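Local coordinates for secreted effector protein SifA (Salmonella typhimurium, PDB 3CXB) that is required in the host cell for endosomal tubulation and formation of Salmonella-induced filaments, and interacts with the host protein PLEKHM2, at residues A[60-65]-A[131-136]; A[146-151]-A[295-300]. All coordinates share one frame; numbering follows the deposited sequence.

Contact 1 (A[60-65]-A[131-136]); sequences PTRERL and MKDRPD
A bidentate arginine-carboxylate salt bridge ties R62, in the first turn of helix 62-75, to D133, just past the end of strand 126-132. The guanidinium comes side-on: NE and NH2 each take one carboxylate oxygen. R62 NE reaches D133 OD2 at 2.7 Å, and R62 NH2 reaches D133 OD1 at 2.8 Å. The second bond is the straighter, with an N-H...O angle of 167°; it uses the syn lone pair of OD1 and stays in the guanidinium plane. The NE bond is more bent; it meets OD2 on the syn side, tilted from both the carboxylate and the guanidinium plane. Overall the two flat groups are nearly coplanar, 15° apart, which suits a two-pronged grip, and together the bonds restrict rotation of the carboxylate. The arginine chain bends at chi3 (71°), which turns the edge carrying NE and NH2 onto D133; the two side chains themselves run roughly perpendicular.

A water adds a second tether. It donates to D133 OD2 at 2.7 Å and accepts from R62 N at 3.2 Å, so that OD2 receives both the arginine NE and the water. Through this water the carboxylate also reaches a backbone N-H of the first helical turn, whose partial positive charge probably adds to its stabilisation. P135 CG lies obliquely to the guanidinium, 4.5 Å from R62 NH2, a marginal touch at the border of the contact.

R62 NH1 bonds to N115 O, and both R62 and D133 pack on F119 of strand 118-123. The side-on bidentate pairing is a familiar arginine-aspartate geometry; here, at the surface, it joins the start of helix 62-75 to the loop leaving the outermost strand of the five-stranded antiparallel sheet.

Contact 2 (A[146-151]-A[295-300]); sequences AMIKRR and SDQVFH
This is a partly buried strand-to-helix contact, made by side chains alone, between strand 145-153 at the edge of the three-stranded antiparallel sheet and helix 283-303. Q297 reaches from the helix to I148 and R150, two strand residues whose side chains leave the same face. Its amide oxygen takes the main bond: R150 NH2 to Q297 OE1 is 2.6 Å, with an N-H...O angle of 146°. The donor sits tilted off the carbonyl plane, and the guanidinium and amide planes are 27° apart. R150 NH1 adds a weak, bent bond to the same OE1 at 3.3 Å, so one oxygen is shared by both terminal nitrogens of the arginine.

On its other branch the amide meets carbon. I148 CD1 lies 3.3 Å from Q297 NE2, the isoleucine and glutamine approaching from opposite directions. With CG1 anti to the carbonyl carbon (chi1 -63°) and the chain extended beyond it, I148 sends CD1 out to the amide.

Within the sheet, strand 158-167 runs antiparallel alongside, joined by backbone hydrogen bonds of M147, K149 and R151, while helices 197-220 and 258-267 pack on helix 283-303 through S295, V298 and F299.

How the contacts relate
Contact 1 closes before contact 2 opens along the chain, and their centres are 13 Å apart. Strands 126-132 and 145-153 follow each other in the sequence, so segment 131-136 leads from one sheet towards the other. The two contacts meet at that joint: D136 OD2 probably accepts a hydrogen bond from A146 N at 3.1 Å. On the helical side E63 OE1 of segment 60-65 packs against H300 ND1 of segment 295-300 at 3.0 Å, and H300 NE2 bonds to E67 farther along helix 62-75. All four segments fall in the region, nearly the whole chain, that is assigned to interaction with host PLEKHM2.

Contact 1 (A[60-65]-A[131-136])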
loop_
_atom_site.group_PDB
_atom_site.type_symbol
_atom_site.label_atom_id
_atom_site.label_comp_id
_atom_site.label_asym_id
_atom_site.label_seq_id
_atom_site.Cartn_x
_atom_site.Cartn_y
_atom_site.Cartn_z
ATOM N N PRO A 60 5.517 -9.152 -10.909
ATOM C CA PRO A 60 4.581 -8.588 -9.940
ATOM C C PRO A 60 4.371 -7.099 -10.163
ATOM O O PRO A 60 5.151 -6.438 -10.850
ATOM C CB PRO A 60 5.283 -8.832 -8.622
ATOM C CG PRO A 60 6.749 -8.546 -9.015
ATOM C CD PRO A 60 6.864 -9.307 -10.331
ATOM N N THR A 61 3.311 -6.586 -9.557
ATOM C CA THR A 61 2.986 -5.177 -9.626
ATOM C C THR A 61 4.057 -4.503 -8.796
ATOM O O THR A 61 4.732 -5.173 -8.006
ATOM C CB THR A 61 1.626 -4.931 -8.980
ATOM O OG1 THR A 61 0.640 -5.674 -9.707
ATOM C CG2 THR A 61 1.263 -3.437 -9.009
ATOM N N ARG A 62 4.257 -3.203 -8.950
ATOM C CA ARG A 62 5.279 -2.601 -8.109
ATOM C C ARG A 62 4.832 -2.693 -6.644
ATOM O O ARG A 62 5.632 -3.019 -5.760
ATOM C CB ARG A 62 5.562 -1.144 -8.498
ATOM C CG ARG A 62 4.480 -0.145 -8.196
ATOM C CD ARG A 62 5.064 1.264 -8.211
ATOM N NE ARG A 62 5.406 1.721 -9.555
ATOM C CZ ARG A 62 6.303 2.667 -9.826
ATOM N NH1 ARG A 62 6.971 3.263 -8.844
ATOM N NH2 ARG A 62 6.521 3.024 -11.088
ATOM N N GLU A 63 3.555 -2.439 -6.377
ATOM C CA GLU A 63 3.110 -2.507 -5.003
ATOM C C GLU A 63 3.399 -3.895 -4.461
ATOM O O GLU A 63 3.999 -4.036 -3.396
ATOM C CB GLU A 63 1.629 -2.175 -4.900
ATOM C CG GLU A 63 1.051 -2.196 -3.480
ATOM C CD GLU A 63 1.619 -1.116 -2.543
ATOM O OE1 GLU A 63 0.837 -0.559 -1.733
ATOM O OE2 GLU A 63 2.843 -0.835 -2.593
ATOM N N ARG A 64 3.015 -4.927 -5.207
ATOM C CA ARG A 64 3.250 -6.307 -4.762
ATOM C C ARG A 64 4.760 -6.572 -4.657
ATOM O O ARG A 64 5.215 -7.397 -3.849
ATOM C CB ARG A 64 2.586 -7.282 -5.731
ATOM C CG ARG A 64 2.785 -8.753 -5.409
ATOM C CD ARG A 64 2.278 -9.092 -4.026
ATOM N NE ARG A 64 2.568 -10.482 -3.668
ATOM C CZ ARG A 64 2.705 -10.908 -2.416
ATOM N NH1 ARG A 64 2.966 -12.186 -2.170
ATOM N NH2 ARG A 64 2.589 -10.045 -1.411
ATOM N N LEU A 65 5.531 -5.871 -5.485
ATOM C CA LEU A 65 6.985 -5.989 -5.451
ATOM C C LEU A 65 7.473 -5.567 -4.071
ATOM O O LEU A 65 8.184 -6.320 -3.414
ATOM C CB LEU A 65 7.649 -5.062 -6.470
ATOM C CG LEU A 65 8.920 -5.589 -7.150
ATOM C CD1 LEU A 65 9.554 -4.482 -7.922
ATOM C CD2 LEU A 65 9.884 -6.150 -6.171
ATOM N N MET A 131 9.650 -3.109 -15.803
ATOM C CA MET A 131 8.234 -3.009 -16.135
ATOM C C MET A 131 7.820 -1.548 -16.166
ATOM O O MET A 131 8.480 -0.680 -15.580
ATOM C CB MET A 131 7.391 -3.762 -15.094
ATOM C CG MET A 131 7.716 -5.232 -14.965
ATOM S SD MET A 131 7.366 -6.099 -16.500
ATOM C CE MET A 131 5.522 -6.056 -16.511
ATOM N N LYS A 132 6.737 -1.258 -16.865
ATOM C CA LYS A 132 6.264 0.104 -16.909
ATOM C C LYS A 132 4.819 0.107 -16.495
ATOM O O LYS A 132 3.988 -0.463 -17.180
ATOM C CB LYS A 132 6.396 0.680 -18.310
ATOM C CG LYS A 132 5.591 1.948 -18.485
ATOM C CD LYS A 132 6.040 2.755 -19.674
ATOM C CE LYS A 132 7.410 3.357 -19.436
ATOM N NZ LYS A 132 7.720 4.397 -20.479
ATOM N N ASP A 133 4.509 0.725 -15.367
ATOM C CA ASP A 133 3.123 0.772 -14.938
ATOM C C ASP A 133 2.612 2.187 -15.122
ATOM O O ASP A 133 3.324 3.050 -15.622
ATOM C CB ASP A 133 2.981 0.275 -13.494
ATOM C CG ASP A 133 3.804 1.066 -12.503
ATOM O OD1 ASP A 133 4.787 1.709 -12.919
ATOM O OD2 ASP A 133 3.466 1.027 -11.294
ATOM N N ARG A 134 1.376 2.447 -14.748
ATOM C CA ARG A 134 0.872 3.784 -14.967
ATOM C C ARG A 134 0.453 4.481 -13.702
ATOM O O ARG A 134 -0.728 4.599 -13.404
ATOM C CB ARG A 134 -0.272 3.738 -15.990
ATOM C CG ARG A 134 0.252 3.401 -17.396
ATOM C CD ARG A 134 -0.841 3.143 -18.416
ATOM N NE ARG A 134 -0.273 2.625 -19.662
ATOM C CZ ARG A 134 -0.986 2.266 -20.726
ATOM N NH1 ARG A 134 -0.374 1.806 -21.812
ATOM N NH2 ARG A 134 -2.309 2.365 -20.709
ATOM N N PRO A 135 1.435 4.953 -12.931
ATOM C CA PRO A 135 1.172 5.654 -11.675
ATOM C C PRO A 135 0.496 7.002 -11.931
ATOM O O PRO A 135 1.101 7.932 -12.477
ATOM C CB PRO A 135 2.563 5.802 -11.078
ATOM C CG PRO A 135 3.422 5.978 -12.307
ATOM C CD PRO A 135 2.881 4.895 -13.210
ATOM N N ASP A 136 -0.777 7.082 -11.571
ATOM C CA ASP A 136 -1.549 8.300 -11.716
ATOM C C ASP A 136 -2.734 8.071 -10.822
ATOM O O ASP A 136 -3.659 7.341 -11.173
ATOM C CB ASP A 136 -2.033 8.532 -13.146
ATOM C CG ASP A 136 -2.874 9.812 -13.273
ATOM O OD1 ASP A 136 -3.482 10.060 -14.338
ATOM O OD2 ASP A 136 -2.927 10.586 -12.292
HETATM O O HOH W 1 2.559 -1.509 -11.106
#

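Contact 2 (A[146-151]-A[295-300])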
loop_
_atom_site.group_PDB
_atom_site.type_symbol
_atom_site.label_atom_id
_atom_site.label_comp_id
_atom_site.label_asym_id
_atom_site.label_seq_id
_atom_site.Cartn_x
_atom_site.Cartn_y
_atom_site.Cartn_z
ATOM N N ALA A 146 -1.094 12.919 -11.417
ATOM C CA ALA A 146 -0.649 13.065 -10.040
ATOM C C ALA A 146 -0.054 11.756 -9.558
ATOM O O ALA A 146 -0.699 10.715 -9.631
ATOM C CB ALA A 146 -1.817 13.450 -9.159
ATOM N N MET A 147 1.175 11.807 -9.063
ATOM C CA MET A 147 1.824 10.604 -8.565
ATOM C C MET A 147 2.187 10.816 -7.106
ATOM O O MET A 147 2.028 11.909 -6.565
ATOM C CB MET A 147 3.097 10.311 -9.347
ATOM C CG MET A 147 4.159 11.349 -9.094
ATOM S SD MET A 147 5.824 10.732 -9.291
ATOM C CE MET A 147 6.197 11.433 -10.966
ATOM N N ILE A 148 2.693 9.765 -6.479
ATOM C CA ILE A 148 3.081 9.833 -5.087
ATOM C C ILE A 148 4.448 9.224 -4.932
ATOM O O ILE A 148 4.621 8.033 -5.179
ATOM C CB ILE A 148 2.123 9.036 -4.175
ATOM C CG1 ILE A 148 0.720 9.624 -4.219
ATOM C CG2 ILE A 148 2.621 9.069 -2.739
ATOM C CD1 ILE A 148 -0.264 8.837 -3.376
ATOM N N LYS A 149 5.415 10.047 -4.539
ATOM C CA LYS A 149 6.766 9.569 -4.299
ATOM C C LYS A 149 6.795 9.072 -2.860
ATOM O O LYS A 149 5.867 9.329 -2.089
ATOM C CB LYS A 149 7.780 10.688 -4.522
ATOM C CG LYS A 149 7.896 11.071 -5.987
ATOM C CD LYS A 149 8.867 12.216 -6.227
ATOM C CE LYS A 149 8.832 12.673 -7.692
ATOM N NZ LYS A 149 9.687 13.869 -7.961
ATOM N N ARG A 150 7.837 8.337 -2.494
ATOM C CA ARG A 150 7.884 7.821 -1.136
ATOM C C ARG A 150 9.274 7.440 -0.652
ATOM O O ARG A 150 10.142 7.104 -1.445
ATOM C CB ARG A 150 6.953 6.618 -1.034
ATOM C CG ARG A 150 7.388 5.434 -1.894
ATOM C CD ARG A 150 6.256 4.427 -2.105
ATOM N NE ARG A 150 5.525 4.650 -3.352
ATOM C CZ ARG A 150 4.199 4.632 -3.450
ATOM N NH1 ARG A 150 3.613 4.837 -4.623
ATOM N NH2 ARG A 150 3.456 4.424 -2.368
ATOM N N ARG A 151 9.468 7.500 0.665
ATOM C CA ARG A 151 10.751 7.164 1.291
ATOM C C ARG A 151 10.485 6.266 2.505
ATOM O O ARG A 151 9.438 6.362 3.137
ATOM C CB ARG A 151 11.486 8.442 1.702
ATOM C CG ARG A 151 10.762 9.275 2.754
ATOM C CD ARG A 151 11.534 10.554 3.115
ATOM N NE ARG A 151 11.473 11.569 2.061
ATOM C CZ ARG A 151 12.500 11.940 1.302
ATOM N NH1 ARG A 151 12.333 12.873 0.377
ATOM N NH2 ARG A 151 13.696 11.383 1.468
ATOM N N SER A 295 -4.374 8.261 1.654
ATOM C CA SER A 295 -4.783 7.569 2.852
ATOM C C SER A 295 -4.659 6.068 2.644
ATOM O O SER A 295 -4.004 5.396 3.435
ATOM C CB SER A 295 -6.210 7.963 3.222
ATOM O OG SER A 295 -6.274 9.351 3.521
ATOM N N ASP A 296 -5.264 5.541 1.583
ATOM C CA ASP A 296 -5.178 4.108 1.306
ATOM C C ASP A 296 -3.742 3.603 1.429
ATOM O O ASP A 296 -3.462 2.646 2.160
ATOM C CB ASP A 296 -5.694 3.792 -0.107
ATOM C CG ASP A 296 -7.214 3.659 -0.171
ATOM O OD1 ASP A 296 -7.754 3.278 -1.233
ATOM O OD2 ASP A 296 -7.873 3.937 0.847
ATOM N N GLN A 297 -2.830 4.251 0.717
ATOM C CA GLN A 297 -1.433 3.839 0.744
ATOM C C GLN A 297 -0.796 3.959 2.128
ATOM O O GLN A 297 -0.011 3.094 2.542
ATOM C CB GLN A 297 -0.636 4.643 -0.282
ATOM C CG GLN A 297 -0.902 4.246 -1.733
ATOM C CD GLN A 297 -0.168 5.130 -2.745
ATOM O OE1 GLN A 297 1.049 5.321 -2.666
ATOM N NE2 GLN A 297 -0.912 5.662 -3.707
ATOM N N VAL A 298 -1.123 5.035 2.840
ATOM C CA VAL A 298 -0.587 5.227 4.182
ATOM C C VAL A 298 -1.083 4.054 5.011
ATOM O O VAL A 298 -0.317 3.376 5.712
ATOM C CB VAL A 298 -1.109 6.527 4.840
ATOM C CG1 VAL A 298 -0.720 6.521 6.292
ATOM C CG2 VAL A 298 -0.515 7.766 4.157
ATOM N N PHE A 299 -2.384 3.824 4.902
ATOM C CA PHE A 299 -3.034 2.753 5.614
ATOM C C PHE A 299 -2.374 1.428 5.253
ATOM O O PHE A 299 -2.040 0.629 6.141
ATOM C CB PHE A 299 -4.521 2.729 5.258
ATOM C CG PHE A 299 -5.278 1.611 5.909
ATOM C CD1 PHE A 299 -5.054 0.289 5.533
ATOM C CD2 PHE A 299 -6.200 1.877 6.919
ATOM C CE1 PHE A 299 -5.735 -0.754 6.150
ATOM C CE2 PHE A 299 -6.893 0.845 7.549
ATOM C CZ PHE A 299 -6.661 -0.476 7.168
ATOM N N HIS A 300 -2.177 1.199 3.953
ATOM C CA HIS A 300 -1.555 -0.053 3.510
ATOM C C HIS A 300 -0.141 -0.175 4.025
ATOM O O HIS A 300 0.341 -1.279 4.267
ATOM C CB HIS A 300 -1.546 -0.179 1.980
ATOM C CG HIS A 300 -0.706 -1.313 1.479
ATOM N ND1 HIS A 300 0.640 -1.178 1.222
ATOM C CD2 HIS A 300 -1.011 -2.611 1.228
ATOM C CE1 HIS A 300 1.131 -2.343 0.833
ATOM N NE2 HIS A 300 0.150 -3.230 0.828
#